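Local coordinates for fatty Acid Kinase (Fak) B3 protein (Streptococcus pneumoniae, PDB 6CNG), which binds linoleic acid and probably other long-chain fatty acids, and probably presents them to a fatty acid kinase for use in lipid metabolism, at residues T73-A78 / L182-N187; G192-L197 / G217-L222. One frame throughout, in Å; residues are numbered along the deposited sequence.

Contact 1: residues T73-A78 / L182-N187. With ACT (acetate ion), chain I.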
loop_
_atom_site.group_PDB
_atom_site.type_symbol
_atom_site.label_atom_id
_atom_site.label_comp_id
_atom_site.label_asym_id
_atom_site.label_seq_id
_atom_site.Cartn_x
_atom_site.Cartn_y
_atom_site.Cartn_z
ATOM N N THR A 73 -13.012 4.188 -17.445
ATOM C CA THR A 73 -13.646 5.494 -17.415
ATOM C C THR A 73 -12.621 6.583 -17.218
ATOM O O THR A 73 -12.673 7.615 -17.895
ATOM C CB THR A 73 -14.680 5.523 -16.303
ATOM O OG1 THR A 73 -15.633 4.490 -16.542
ATOM C CG2 THR A 73 -15.390 6.834 -16.252
ATOM N N MET A 74 -11.659 6.351 -16.332
ATOM C CA MET A 74 -10.643 7.347 -16.075
ATOM C C MET A 74 -9.843 7.616 -17.327
ATOM O O MET A 74 -9.594 8.762 -17.689
ATOM C CB MET A 74 -9.780 6.824 -14.938
ATOM C CG MET A 74 -8.619 7.702 -14.518
ATOM S SD MET A 74 -7.167 7.413 -15.474
ATOM C CE MET A 74 -6.804 5.729 -15.121
ATOM N N TYR A 75 -9.436 6.573 -18.015
ATOM C CA TYR A 75 -8.595 6.796 -19.158
ATOM C C TYR A 75 -9.377 7.382 -20.304
ATOM O O TYR A 75 -8.791 8.013 -21.181
ATOM C CB TYR A 75 -7.985 5.484 -19.569
ATOM C CG TYR A 75 -6.757 5.061 -18.785
ATOM C CD1 TYR A 75 -5.600 5.816 -18.807
ATOM C CD2 TYR A 75 -6.745 3.881 -18.070
ATOM C CE1 TYR A 75 -4.464 5.407 -18.126
ATOM C CE2 TYR A 75 -5.600 3.461 -17.377
ATOM C CZ TYR A 75 -4.475 4.224 -17.414
ATOM O OH TYR A 75 -3.342 3.821 -16.729
ATOM N N ALA A 76 -10.683 7.177 -20.328
ATOM C CA ALA A 76 -11.546 7.722 -21.366
ATOM C C ALA A 76 -11.851 9.192 -21.174
ATOM O O ALA A 76 -12.375 9.831 -22.086
ATOM C CB ALA A 76 -12.873 6.983 -21.347
ATOM N N THR A 77 -11.560 9.731 -20.016
ATOM C CA THR A 77 -11.997 11.062 -19.665
ATOM C C THR A 77 -10.802 11.965 -19.799
ATOM O O THR A 77 -9.790 11.753 -19.138
ATOM C CB THR A 77 -12.545 11.093 -18.252
ATOM O OG1 THR A 77 -13.699 10.249 -18.179
ATOM C CG2 THR A 77 -12.941 12.498 -17.884
ATOM N N ALA A 78 -10.921 12.951 -20.672
ATOM C CA ALA A 78 -9.824 13.868 -20.893
ATOM C C ALA A 78 -9.581 14.715 -19.662
ATOM O O ALA A 78 -8.436 15.009 -19.332
ATOM C CB ALA A 78 -10.141 14.742 -22.093
ATOM N N LEU A 182 6.816 1.761 -12.409
ATOM C CA LEU A 182 5.678 2.379 -13.044
ATOM C C LEU A 182 6.002 2.662 -14.501
ATOM O O LEU A 182 6.976 3.336 -14.814
ATOM C CB LEU A 182 5.319 3.665 -12.306
ATOM C CG LEU A 182 5.272 3.579 -10.797
ATOM C CD1 LEU A 182 4.897 4.919 -10.210
ATOM C CD2 LEU A 182 4.288 2.543 -10.352
ATOM N N ALA A 183 5.135 2.176 -15.381
ATOM C CA ALA A 183 5.170 2.535 -16.785
ATOM C C ALA A 183 4.470 3.855 -17.064
ATOM O O ALA A 183 4.758 4.494 -18.072
ATOM C CB ALA A 183 4.493 1.424 -17.562
ATOM N N LYS A 184 3.571 4.282 -16.198
ATOM C CA LYS A 184 2.927 5.562 -16.376
ATOM C C LYS A 184 2.797 6.199 -15.017
ATOM O O LYS A 184 2.579 5.510 -14.019
ATOM C CB LYS A 184 1.538 5.395 -16.947
ATOM C CG LYS A 184 1.542 5.200 -18.436
ATOM C CD LYS A 184 0.307 4.569 -18.961
ATOM C CE LYS A 184 0.060 5.017 -20.395
ATOM N NZ LYS A 184 1.319 5.303 -21.133
ATOM N N VAL A 185 2.944 7.514 -14.983
ATOM C CA VAL A 185 2.884 8.260 -13.724
ATOM C C VAL A 185 2.033 9.506 -13.876
ATOM O O VAL A 185 2.095 10.425 -13.061
ATOM C CB VAL A 185 4.295 8.620 -13.229
ATOM C CG1 VAL A 185 5.137 7.376 -13.047
ATOM C CG2 VAL A 185 4.951 9.548 -14.193
ATOM N N ASP A 186 1.212 9.530 -14.911
ATOM C CA ASP A 186 0.477 10.739 -15.238
ATOM C C ASP A 186 -0.491 11.120 -14.138
ATOM O O ASP A 186 -0.655 12.295 -13.845
ATOM C CB ASP A 186 -0.249 10.548 -16.562
ATOM C CG ASP A 186 0.687 10.080 -17.664
ATOM O OD1 ASP A 186 1.820 10.587 -17.717
ATOM O OD2 ASP A 186 0.320 9.186 -18.446
ATOM N N ASN A 187 -1.161 10.151 -13.528
ATOM C CA ASN A 187 -2.121 10.503 -12.497
ATOM C C ASN A 187 -1.433 11.041 -11.256
ATOM O O ASN A 187 -1.957 11.938 -10.597
ATOM C CB ASN A 187 -2.994 9.310 -12.157
ATOM C CG ASN A 187 -4.022 9.028 -13.230
ATOM O OD1 ASN A 187 -4.300 9.851 -14.084
ATOM N ND2 ASN A 187 -4.560 7.855 -13.203
HETATM C C ACT I . 0.434 9.526 -21.223
HETATM O O ACT I . 0.468 10.582 -20.537
HETATM O OXT ACT I . 0.649 8.335 -20.838
HETATM C CH3 ACT I . 0.072 9.745 -22.742
#
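Met74 and Asn187 reach for each other from opposite directions, one from the last turn of helix 67-76, the other from the first turn of helix 186-190. Met74 extends at its first torsion (chi1 179°), setting out toward Asn187, then bends at the next two. The amide ND2 points one N-H nearly straight at the sulfur, ND2 to SD 3.5 Å with 167° at the hydrogen, a weak bond; the buried amide nitrogen thus has two acceptors, the carbonyl O of Phe287 and, weakly, the Met74 sulfur. The same bend in Met74 carries CE over the ring of its own neighbour Tyr75, 3.3 Å above the plane and over the centre, a methyl CH-pi contact within one helix. Beyond that ring the phenol OH lies 4.3 Å from Lys184 CD, a loose touch on the exposed side, and hydrogen-bonds to Glu290. Lys184 NZ donates to an acetate, probably from the crystallisation liquor, whose placement is doubtful. Glu290 also accepts the backbone N of Asn187, so it ties both segments together. This is helix-end packing, joining helix 67-76 to the start of helix 186-190 near the fatty-acid pocket of the DegV fold.

Contact 2: residues G192-L197 / G217-L222. With EIC (linoleic acid), chain C.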
loop_
_atom_site.group_PDB
_atom_site.type_symbol
_atom_site.label_atom_id
_atom_site.label_comp_id
_atom_site.label_asym_id
_atom_site.label_seq_id
_atom_site.Cartn_x
_atom_site.Cartn_y
_atom_site.Cartn_z
ATOM N N GLY A 192 -0.559 16.204 -8.211
ATOM C CA GLY A 192 0.419 16.898 -7.395
ATOM C C GLY A 192 1.164 16.033 -6.413
ATOM O O GLY A 192 1.518 16.510 -5.335
ATOM N N ARG A 193 1.428 14.774 -6.768
ATOM C CA ARG A 193 2.157 13.841 -5.915
ATOM C C ARG A 193 3.481 13.406 -6.530
ATOM O O ARG A 193 4.181 12.556 -5.969
ATOM C CB ARG A 193 1.277 12.638 -5.579
ATOM C CG ARG A 193 0.463 12.852 -4.317
ATOM C CD ARG A 193 -0.991 12.701 -4.528
ATOM N NE ARG A 193 -1.725 13.178 -3.360
ATOM C CZ ARG A 193 -3.000 13.543 -3.362
ATOM N NH1 ARG A 193 -3.558 13.967 -2.262
ATOM N NH2 ARG A 193 -3.730 13.466 -4.442
ATOM N N LEU A 194 3.854 14.001 -7.639
ATOM C CA LEU A 194 5.130 13.770 -8.284
ATOM C C LEU A 194 5.378 15.003 -9.148
ATOM O O LEU A 194 4.451 15.515 -9.775
ATOM C CB LEU A 194 5.087 12.505 -9.124
ATOM C CG LEU A 194 6.393 12.091 -9.756
ATOM C CD1 LEU A 194 7.430 11.665 -8.782
ATOM C CD2 LEU A 194 6.107 10.982 -10.667
ATOM N N SER A 195 6.612 15.512 -9.114
ATOM C CA SER A 195 6.949 16.723 -9.848
ATOM C C SER A 195 6.956 16.453 -11.344
ATOM O O SER A 195 7.287 15.357 -11.793
ATOM C CB SER A 195 8.341 17.215 -9.425
ATOM O OG SER A 195 9.330 16.282 -9.813
ATOM N N LYS A 196 6.581 17.483 -12.117
ATOM C CA LYS A 196 6.861 17.511 -13.551
ATOM C C LYS A 196 8.341 17.300 -13.853
ATOM O O LYS A 196 8.676 16.705 -14.877
ATOM C CB LYS A 196 6.404 18.841 -14.150
ATOM C CG LYS A 196 4.913 18.972 -14.395
ATOM C CD LYS A 196 4.136 19.318 -13.143
ATOM C CE LYS A 196 2.708 19.760 -13.502
ATOM N NZ LYS A 196 1.796 19.962 -12.322
ATOM N N LEU A 197 9.235 17.773 -12.978
ATOM C CA LEU A 197 10.671 17.502 -13.041
ATOM C C LEU A 197 10.937 16.015 -13.245
ATOM O O LEU A 197 11.424 15.598 -14.306
ATOM C CB LEU A 197 11.351 17.998 -11.752
ATOM C CG LEU A 197 12.880 18.082 -11.693
ATOM C CD1 LEU A 197 13.355 18.964 -12.828
ATOM C CD2 LEU A 197 13.379 18.610 -10.332
ATOM N N GLY A 217 8.165 9.305 2.997
ATOM C CA GLY A 217 6.902 8.885 2.432
ATOM C C GLY A 217 6.568 9.481 1.084
ATOM O O GLY A 217 5.398 9.733 0.812
ATOM N N THR A 218 7.572 9.719 0.241
ATOM C CA THR A 218 7.424 10.331 -1.065
ATOM C C THR A 218 8.011 9.406 -2.115
ATOM O O THR A 218 8.754 8.475 -1.807
ATOM C CB THR A 218 8.139 11.690 -1.162
ATOM O OG1 THR A 218 9.551 11.505 -1.071
ATOM C CG2 THR A 218 7.694 12.622 -0.061
ATOM N N LEU A 219 7.696 9.689 -3.370
ATOM C CA LEU A 219 8.316 8.944 -4.457
ATOM C C LEU A 219 9.772 9.369 -4.608
ATOM O O LEU A 219 10.079 10.558 -4.627
ATOM C CB LEU A 219 7.587 9.185 -5.777
ATOM C CG LEU A 219 6.264 8.462 -5.929
ATOM C CD1 LEU A 219 5.152 9.299 -5.303
ATOM C CD2 LEU A 219 5.983 8.217 -7.374
ATOM N N GLU A 220 10.660 8.396 -4.747
ATOM C CA GLU A 220 12.060 8.681 -5.000
ATOM C C GLU A 220 12.571 7.798 -6.122
ATOM O O GLU A 220 12.440 6.573 -6.068
ATOM C CB GLU A 220 12.906 8.485 -3.738
ATOM C CG GLU A 220 14.421 8.635 -3.978
ATOM C CD GLU A 220 15.220 9.180 -2.779
ATOM O OE1 GLU A 220 14.634 9.813 -1.863
ATOM O OE2 GLU A 220 16.459 8.982 -2.766
ATOM N N LEU A 221 13.174 8.419 -7.109
ATOM C CA LEU A 221 13.665 7.705 -8.263
ATOM C C LEU A 221 14.952 6.970 -7.947
ATOM O O LEU A 221 15.806 7.454 -7.204
ATOM C CB LEU A 221 13.932 8.708 -9.367
ATOM C CG LEU A 221 14.432 8.136 -10.671
ATOM C CD1 LEU A 221 13.459 7.184 -11.262
ATOM C CD2 LEU A 221 14.698 9.297 -11.587
ATOM N N LEU A 222 15.098 5.804 -8.567
ATOM C CA LEU A 222 16.265 4.964 -8.394
ATOM C C LEU A 222 16.884 4.598 -9.729
ATOM O O LEU A 222 18.108 4.602 -9.883
ATOM C CB LEU A 222 15.902 3.658 -7.702
ATOM C CG LEU A 222 15.412 3.728 -6.270
ATOM C CD1 LEU A 222 15.124 2.349 -5.802
ATOM C CD2 LEU A 222 16.384 4.397 -5.358
HETATM C C1 EIC C . -5.660 10.929 -1.555
HETATM C C2 EIC C . -4.855 9.675 -1.876
HETATM C C3 EIC C . -3.529 9.954 -2.548
HETATM C C4 EIC C . -2.648 8.726 -2.567
HETATM C C5 EIC C . -1.281 9.020 -3.145
HETATM C C6 EIC C . -0.350 7.814 -3.061
HETATM C C7 EIC C . -0.658 6.725 -4.097
HETATM C C8 EIC C . 0.188 5.488 -3.857
HETATM C C9 EIC C . -0.258 4.423 -4.831
HETATM C C10 EIC C . 0.368 4.230 -5.971
HETATM C C11 EIC C . 1.565 5.065 -6.407
HETATM C C12 EIC C . 2.600 4.060 -6.893
HETATM C C13 EIC C . 3.859 4.037 -6.511
HETATM C C14 EIC C . 4.435 5.055 -5.549
HETATM C C15 EIC C . 4.240 4.633 -4.095
HETATM C C16 EIC C . 4.861 5.675 -3.177
HETATM C C17 EIC C . 4.559 5.392 -1.735
HETATM C C18 EIC C . 5.161 6.478 -0.872
HETATM O O1 EIC C . -5.680 11.412 -0.390
HETATM O O2 EIC C . -6.311 11.484 -2.475
#
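The guanidinium of Arg193 lies flat against the linoleic acid: C3 of the lipid sits 3.7 Å above its plane, over the centre of one face. Its nitrogens are held by protein, NE donating to the carbonyl O of Leu110 and NH2 pairing weakly with the hydroxyl of Tyr288. The carboxylate comes no nearer than NH1 to O2, 3.7 Å, so Arg193 covers the head of the chain rather than gripping it, although its positive charge probably favours the acid; the lipid is hydrogen-bonded to Ser111 OG. A bend at chi2 (123°) turns the arginine away from Leu219 and along the lipid, with CD 3.9 Å from C5.

Across the segments the meeting is mainly apolar, with a backbone carbonyl against a leucine methyl. Leu219 rises from the start of strand 219-226 toward the 192-197 loop, and its branches divide the work: CD1 packs against the carbonyl O of Arg193 at 3.5 Å, while CD2 faces both Leu194 and the lipid. Leu194 crosses it at about a right angle, and its CD1 lies 3.9 Å from Leu219 CB. The CB of Leu194 sets off to the side, and the extended first torsion (chi1 -175°) brings CD1 round to Leu219. On its lipid side Leu219 CG comes within 3.9 Å of C14, and Gly217 O lies near the terminal methyl. Gly192, with positive phi, ends helix 186-190 in a Schellman motif just before Arg193. Arg193, Gly217 and Leu219 line the linoleic acid pocket of this DegV-family protein, with Leu194 packed against Leu219.

Helix 186-190 joins the two contacts: contact 1 holds its first turn, and contact 2 begins at the glycine that ends it. They also touch directly, Val185 CB packing 3.9 Å from Leu194 CD2. Both are partly buried, but their chemistry differs. Contact 1 lies farther from the centre of the chain and is mixed, an amide against a sulfur with a lysine chain at the outer side; the side chain of Asn187 is about 8 Å from the bound linoleic acid. Contact 2 is mainly apolar, with the linoleic acid itself packed on Arg193 and Leu219. One joins helix ends, the other a loop to the edge strand 219-226 of the six-stranded sheet.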